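Local coordinates for protein glycoside transferase (Listeria monocytogenes, PDB 6R2M) that probably acts outside the cell as a glycoside hydrolase on exopolysaccharide, with transferase activity also possible, at residues I37-N42 / P296-F301; L55-Y59 / I305-I309. All blocks are in the same frame, centred on the assembly; numbering follows the deposited sequence.

Both contacts join the N-terminal part of the chain to its last helix or to the loop that leads into it. Contact 1 pairs the loop ahead of helix 50-62 with the loop leading into helix 301-312. Contact 2 pairs these two helices further along. Their centres lie about 14 Å apart. Contact 1 is nearer the periphery, about 17 Å from the centre of the chain, and contact 2 is more central, at about 9 Å. They meet at Tyr56: its CB lies 4.2 Å from Phe301 CZ, and its CD2 lies 4.2 Å from Ile37 CD1. Apolar packing is thus continuous from the loops into the helix pair.

Contact 1: residues I37-N42 / P296-F301; sequences IVDYKN and PETTHF
Tyr40 lies across the loop 296-301. Its CG is anti to the carbonyl carbon (chi1 -59°), which carries the ring along that backbone. CB is 3.8 Å from Glu297 O. Further out, CD1 also approaches that carbonyl, and CE1 comes to 3.4 Å from His300 N. Thr298 O lies at the ring edge. At the tip, Tyr40 OH is 3.4 Å from His300 CD2. The two rings form an offset edge-to-face pair, with planes 76° apart and the histidine edge toward the tyrosine face. Asp39 CB covers one face of the same imidazole, 3.6 Å from His300 NE2. A water bridges Asp39 OD2 and His300 NE2, while Asp39 OD1 accepts a bond from His47 N.

Deeper in, Ile37 CG2 sits over the centre of the Phe301 ring, 3.6 Å from its centroid, as a CH-pi contact. The backbones are tied twice. Phe301 N donates to Asp39 O at 2.8 Å, and Lys41 N donates to Pro296 O. A second water joins Lys41 O to Glu297 O. At the outer end, Asn42 ND2 donates to Glu297 OE2 at 2.9 Å. This bond is nearly straight (167°) and uses the anti lone pair of the carboxylate.

His300 is the N-cap of helix 301-312, and its ND1 accepts a bond from Phe302 N. The contact is therefore a helix N-cap held against the connection between helices 21-29 and 50-62.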
loop_
_atom_site.group_PDB
_atom_site.type_symbol
_atom_site.label_atom_id
_atom_site.label_comp_id
_atom_site.label_asym_id
_atom_site.label_seq_id
_atom_site.Cartn_x
_atom_site.Cartn_y
_atom_site.Cartn_z
ATOM N N ILE A 37 -7.390 -6.362 13.027
ATOM C CA ILE A 37 -5.962 -6.588 12.811
ATOM C C ILE A 37 -5.175 -5.412 13.378
ATOM O O ILE A 37 -5.434 -4.253 13.032
ATOM C CB ILE A 37 -5.673 -6.786 11.311
ATOM C CG1 ILE A 37 -6.632 -7.813 10.693
ATOM C CG2 ILE A 37 -4.196 -7.163 11.076
ATOM C CD1 ILE A 37 -6.625 -9.155 11.366
ATOM N N VAL A 38 -4.189 -5.714 14.243
ATOM C CA VAL A 38 -3.398 -4.707 14.944
ATOM C C VAL A 38 -2.033 -4.554 14.276
ATOM O O VAL A 38 -1.553 -5.444 13.565
ATOM C CB VAL A 38 -3.264 -5.082 16.437
ATOM C CG1 VAL A 38 -2.257 -6.205 16.607
ATOM C CG2 VAL A 38 -2.891 -3.858 17.268
ATOM N N ASP A 39 -1.388 -3.404 14.512
ATOM C CA ASP A 39 -0.104 -3.134 13.873
ATOM C C ASP A 39 1.038 -3.918 14.513
ATOM O O ASP A 39 1.932 -4.390 13.806
ATOM C CB ASP A 39 0.196 -1.622 13.846
ATOM C CG ASP A 39 0.108 -0.937 15.218
ATOM O OD1 ASP A 39 -0.457 -1.488 16.181
ATOM O OD2 ASP A 39 0.607 0.210 15.306
ATOM N N TYR A 40 1.042 -4.041 15.844
ATOM C CA TYR A 40 2.016 -4.857 16.559
ATOM C C TYR A 40 1.300 -5.671 17.622
ATOM O O TYR A 40 0.379 -5.169 18.272
ATOM C CB TYR A 40 3.087 -4.017 17.259
ATOM C CG TYR A 40 3.922 -3.099 16.398
ATOM C CD1 TYR A 40 5.108 -3.531 15.814
ATOM C CD2 TYR A 40 3.538 -1.783 16.199
ATOM C CE1 TYR A 40 5.878 -2.663 15.059
ATOM C CE2 TYR A 40 4.294 -0.917 15.447
ATOM C CZ TYR A 40 5.460 -1.360 14.868
ATOM O OH TYR A 40 6.208 -0.481 14.121
ATOM N N LYS A 41 1.765 -6.898 17.842
ATOM C CA LYS A 41 1.240 -7.700 18.939
ATOM C C LYS A 41 1.670 -7.098 20.271
ATOM O O LYS A 41 2.820 -6.681 20.436
ATOM C CB LYS A 41 1.738 -9.142 18.822
ATOM C CG LYS A 41 1.077 -10.130 19.796
ATOM C CD LYS A 41 1.742 -11.501 19.661
ATOM C CE LYS A 41 0.937 -12.605 20.346
ATOM N NZ LYS A 41 1.614 -13.933 20.214
ATOM N N ASN A 42 0.737 -7.055 21.225
ATOM C CA ASN A 42 1.023 -6.563 22.577
ATOM C C ASN A 42 1.555 -5.132 22.553
ATOM O O ASN A 42 2.442 -4.763 23.327
ATOM C CB ASN A 42 2.004 -7.487 23.311
ATOM C CG ASN A 42 1.451 -8.881 23.522
ATOM O OD1 ASN A 42 0.251 -9.062 23.722
ATOM N ND2 ASN A 42 2.332 -9.887 23.471
ATOM N N PRO A 296 6.134 -10.936 16.077
ATOM C CA PRO A 296 4.984 -10.049 15.861
ATOM C C PRO A 296 4.931 -8.893 16.836
ATOM O O PRO A 296 4.141 -7.962 16.620
ATOM C CB PRO A 296 3.785 -10.984 16.039
ATOM C CG PRO A 296 4.270 -11.989 17.044
ATOM C CD PRO A 296 5.760 -12.177 16.775
ATOM N N GLU A 297 5.751 -8.915 17.893
ATOM C CA GLU A 297 5.814 -7.762 18.781
ATOM C C GLU A 297 6.631 -6.626 18.179
ATOM O O GLU A 297 6.364 -5.457 18.473
ATOM C CB GLU A 297 6.401 -8.159 20.141
ATOM C CG GLU A 297 5.518 -9.093 20.936
ATOM C CD GLU A 297 6.072 -9.395 22.323
ATOM O OE1 GLU A 297 7.308 -9.356 22.501
ATOM O OE2 GLU A 297 5.258 -9.676 23.225
ATOM N N THR A 298 7.617 -6.937 17.337
ATOM C CA THR A 298 8.467 -5.913 16.747
ATOM C C THR A 298 8.283 -5.739 15.250
ATOM O O THR A 298 8.784 -4.747 14.700
ATOM C CB THR A 298 9.948 -6.209 17.017
ATOM O OG1 THR A 298 10.311 -7.463 16.426
ATOM C CG2 THR A 298 10.215 -6.241 18.517
ATOM N N THR A 299 7.618 -6.679 14.577
ATOM C CA THR A 299 7.352 -6.594 13.143
ATOM C C THR A 299 5.987 -5.962 12.929
ATOM O O THR A 299 4.954 -6.590 13.189
ATOM C CB THR A 299 7.396 -7.975 12.492
ATOM O OG1 THR A 299 8.657 -8.590 12.779
ATOM C CG2 THR A 299 7.237 -7.884 10.984
ATOM N N HIS A 300 5.985 -4.739 12.417
ATOM C CA HIS A 300 4.734 -4.103 12.026
ATOM C C HIS A 300 4.008 -4.985 11.023
ATOM O O HIS A 300 4.626 -5.576 10.138
ATOM C CB HIS A 300 5.044 -2.746 11.418
ATOM C CG HIS A 300 3.872 -1.831 11.309
ATOM N ND1 HIS A 300 2.809 -2.071 10.463
ATOM C CD2 HIS A 300 3.619 -0.645 11.908
ATOM C CE1 HIS A 300 1.938 -1.082 10.567
ATOM N NE2 HIS A 300 2.408 -0.202 11.434
ATOM N N PHE A 301 2.689 -5.083 11.178
ATOM C CA PHE A 301 1.901 -5.858 10.225
ATOM C C PHE A 301 2.213 -5.464 8.783
ATOM O O PHE A 301 2.244 -6.320 7.888
ATOM C CB PHE A 301 0.412 -5.686 10.519
ATOM C CG PHE A 301 -0.447 -6.609 9.730
ATOM C CD1 PHE A 301 -0.544 -7.945 10.078
ATOM C CD2 PHE A 301 -1.135 -6.147 8.609
ATOM C CE1 PHE A 301 -1.345 -8.809 9.321
ATOM C CE2 PHE A 301 -1.927 -6.983 7.862
ATOM C CZ PHE A 301 -2.035 -8.322 8.213
HETATM O O HOH W 1 1.102 1.858 13.251
HETATM O O HOH W 2 4.758 -4.698 20.468
#

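Contact 2: residues L55-Y59 / I305-I309; sequences LYMEY and INKEI
Leu55 lays its CB and CD1 against Ile305 CG2, with CB only 3.6 Å away. Its other methyl, CD2, turns to Asn306 and lies 3.7 Å from OD1. That amide is held in its own helix, where ND2 donates to Phe302 O. Ile309 packs one turn on. Its CD1 reaches back to 3.6 Å from Leu55 O, and it also touches Leu55 CD2. Leu55 O already accepts the helical bond from Tyr59 N.

Tyr59 slides past Ile309 in the opposite direction. Its CG is anti to the backbone N (chi1 180°), which sends the ring alongside the other helix. Ile309 CG1 lies at the ring edge, 3.9 Å from Tyr59 CD1. Further along, Tyr59 CE1 is 3.9 Å from Glu308 CB. The phenol then bonds to Lys312 NZ, one turn beyond. On the opposite flank Glu58 OE2 is near Ile309 CG2. No hydrogen bond crosses between 55-59 and 305-309. The interface is mostly apolar, with a few polar atoms laid against methyl groups.

The two helix segments run nearly parallel, at 19°, with axes 9.9 Å apart. Helix 21-29 covers Tyr56, Tyr59 and Glu308 from one side. Helix 100-116 meets Leu55 and Glu58, and helix 262-274 meets Asn306. Helix 66-79 packs on Tyr56. Helices 50-62 and 301-312, near the two ends of the chain, are thus neighbours in a mainly helical fold.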
loop_
_atom_site.group_PDB
_atom_site.type_symbol
_atom_site.label_atom_id
_atom_site.label_comp_id
_atom_site.label_asym_id
_atom_site.label_seq_id
_atom_site.Cartn_x
_atom_site.Cartn_y
_atom_site.Cartn_z
ATOM N N LEU A 55 -4.603 -4.693 3.346
ATOM C CA LEU A 55 -3.509 -5.564 2.913
ATOM C C LEU A 55 -3.861 -7.030 3.145
ATOM O O LEU A 55 -3.561 -7.891 2.310
ATOM C CB LEU A 55 -2.220 -5.198 3.650
ATOM C CG LEU A 55 -1.521 -3.948 3.133
ATOM C CD1 LEU A 55 -0.587 -3.427 4.206
ATOM C CD2 LEU A 55 -0.771 -4.245 1.836
ATOM N N TYR A 56 -4.512 -7.323 4.263
ATOM C CA TYR A 56 -4.950 -8.686 4.511
ATOM C C TYR A 56 -5.976 -9.115 3.473
ATOM O O TYR A 56 -5.903 -10.233 2.951
ATOM C CB TYR A 56 -5.504 -8.786 5.928
ATOM C CG TYR A 56 -5.687 -10.191 6.451
ATOM C CD1 TYR A 56 -4.847 -11.235 6.070
ATOM C CD2 TYR A 56 -6.711 -10.459 7.336
ATOM C CE1 TYR A 56 -5.037 -12.518 6.577
ATOM C CE2 TYR A 56 -6.917 -11.737 7.837
ATOM C CZ TYR A 56 -6.072 -12.751 7.458
ATOM O OH TYR A 56 -6.292 -14.013 7.975
ATOM N N MET A 57 -6.918 -8.228 3.131
ATOM C CA MET A 57 -7.867 -8.536 2.061
ATOM C C MET A 57 -7.156 -8.828 0.749
ATOM O O MET A 57 -7.528 -9.765 0.029
ATOM C CB MET A 57 -8.843 -7.379 1.884
ATOM C CG MET A 57 -9.851 -7.307 3.006
ATOM S SD MET A 57 -10.850 -5.788 3.037
ATOM C CE MET A 57 -11.677 -5.899 1.436
ATOM N N GLU A 58 -6.149 -8.015 0.411
ATOM C CA GLU A 58 -5.371 -8.241 -0.803
ATOM C C GLU A 58 -4.731 -9.627 -0.788
ATOM O O GLU A 58 -4.813 -10.378 -1.772
ATOM C CB GLU A 58 -4.322 -7.133 -0.924
ATOM C CG GLU A 58 -3.471 -7.207 -2.156
ATOM C CD GLU A 58 -2.539 -6.009 -2.277
ATOM O OE1 GLU A 58 -2.854 -4.942 -1.705
ATOM O OE2 GLU A 58 -1.499 -6.126 -2.959
ATOM N N TYR A 59 -4.099 -9.989 0.333
ATOM C CA TYR A 59 -3.494 -11.307 0.464
ATOM C C TYR A 59 -4.528 -12.415 0.292
ATOM O O TYR A 59 -4.271 -13.411 -0.389
ATOM C CB TYR A 59 -2.792 -11.433 1.824
ATOM C CG TYR A 59 -2.151 -12.785 2.002
ATOM C CD1 TYR A 59 -0.880 -13.035 1.488
ATOM C CD2 TYR A 59 -2.833 -13.825 2.622
ATOM C CE1 TYR A 59 -0.284 -14.271 1.621
ATOM C CE2 TYR A 59 -2.246 -15.084 2.762
ATOM C CZ TYR A 59 -0.974 -15.298 2.257
ATOM O OH TYR A 59 -0.388 -16.555 2.364
ATOM N N ILE A 305 2.994 -8.429 6.258
ATOM C CA ILE A 305 2.046 -8.854 5.238
ATOM C C ILE A 305 2.534 -8.489 3.841
ATOM O O ILE A 305 2.224 -9.195 2.877
ATOM C CB ILE A 305 0.647 -8.275 5.520
ATOM C CG1 ILE A 305 -0.417 -9.027 4.713
ATOM C CG2 ILE A 305 0.576 -6.758 5.263
ATOM C CD1 ILE A 305 -0.660 -10.461 5.206
ATOM N N ASN A 306 3.295 -7.397 3.685
ATOM C CA ASN A 306 3.832 -7.102 2.361
ATOM C C ASN A 306 4.901 -8.106 1.957
ATOM O O ASN A 306 5.028 -8.420 0.766
ATOM C CB ASN A 306 4.383 -5.678 2.302
ATOM C CG ASN A 306 3.306 -4.654 1.960
ATOM O OD1 ASN A 306 2.761 -4.672 0.868
ATOM N ND2 ASN A 306 2.996 -3.770 2.897
ATOM N N LYS A 307 5.645 -8.657 2.922
ATOM C CA LYS A 307 6.532 -9.753 2.569
ATOM C C LYS A 307 5.725 -10.962 2.092
ATOM O O LYS A 307 6.041 -11.536 1.044
ATOM C CB LYS A 307 7.450 -10.109 3.749
ATOM C CG LYS A 307 8.310 -11.333 3.488
ATOM C CD LYS A 307 9.396 -11.492 4.529
ATOM C CE LYS A 307 10.231 -12.719 4.224
ATOM N NZ LYS A 307 11.355 -12.955 5.174
ATOM N N GLU A 308 4.648 -11.320 2.810
ATOM C CA GLU A 308 3.862 -12.482 2.399
ATOM C C GLU A 308 3.223 -12.263 1.033
ATOM O O GLU A 308 3.228 -13.169 0.196
ATOM C CB GLU A 308 2.793 -12.809 3.435
ATOM C CG GLU A 308 3.357 -13.231 4.782
ATOM C CD GLU A 308 4.300 -14.418 4.694
ATOM O OE1 GLU A 308 4.086 -15.305 3.842
ATOM O OE2 GLU A 308 5.254 -14.466 5.500
ATOM N N ILE A 309 2.664 -11.069 0.791
ATOM C CA ILE A 309 2.044 -10.806 -0.509
ATOM C C ILE A 309 3.074 -10.897 -1.626
ATOM O O ILE A 309 2.841 -11.532 -2.660
ATOM C CB ILE A 309 1.369 -9.428 -0.517
ATOM C CG1 ILE A 309 0.183 -9.403 0.443
ATOM C CG2 ILE A 309 0.925 -9.057 -1.962
ATOM C CD1 ILE A 309 -0.359 -8.018 0.668
#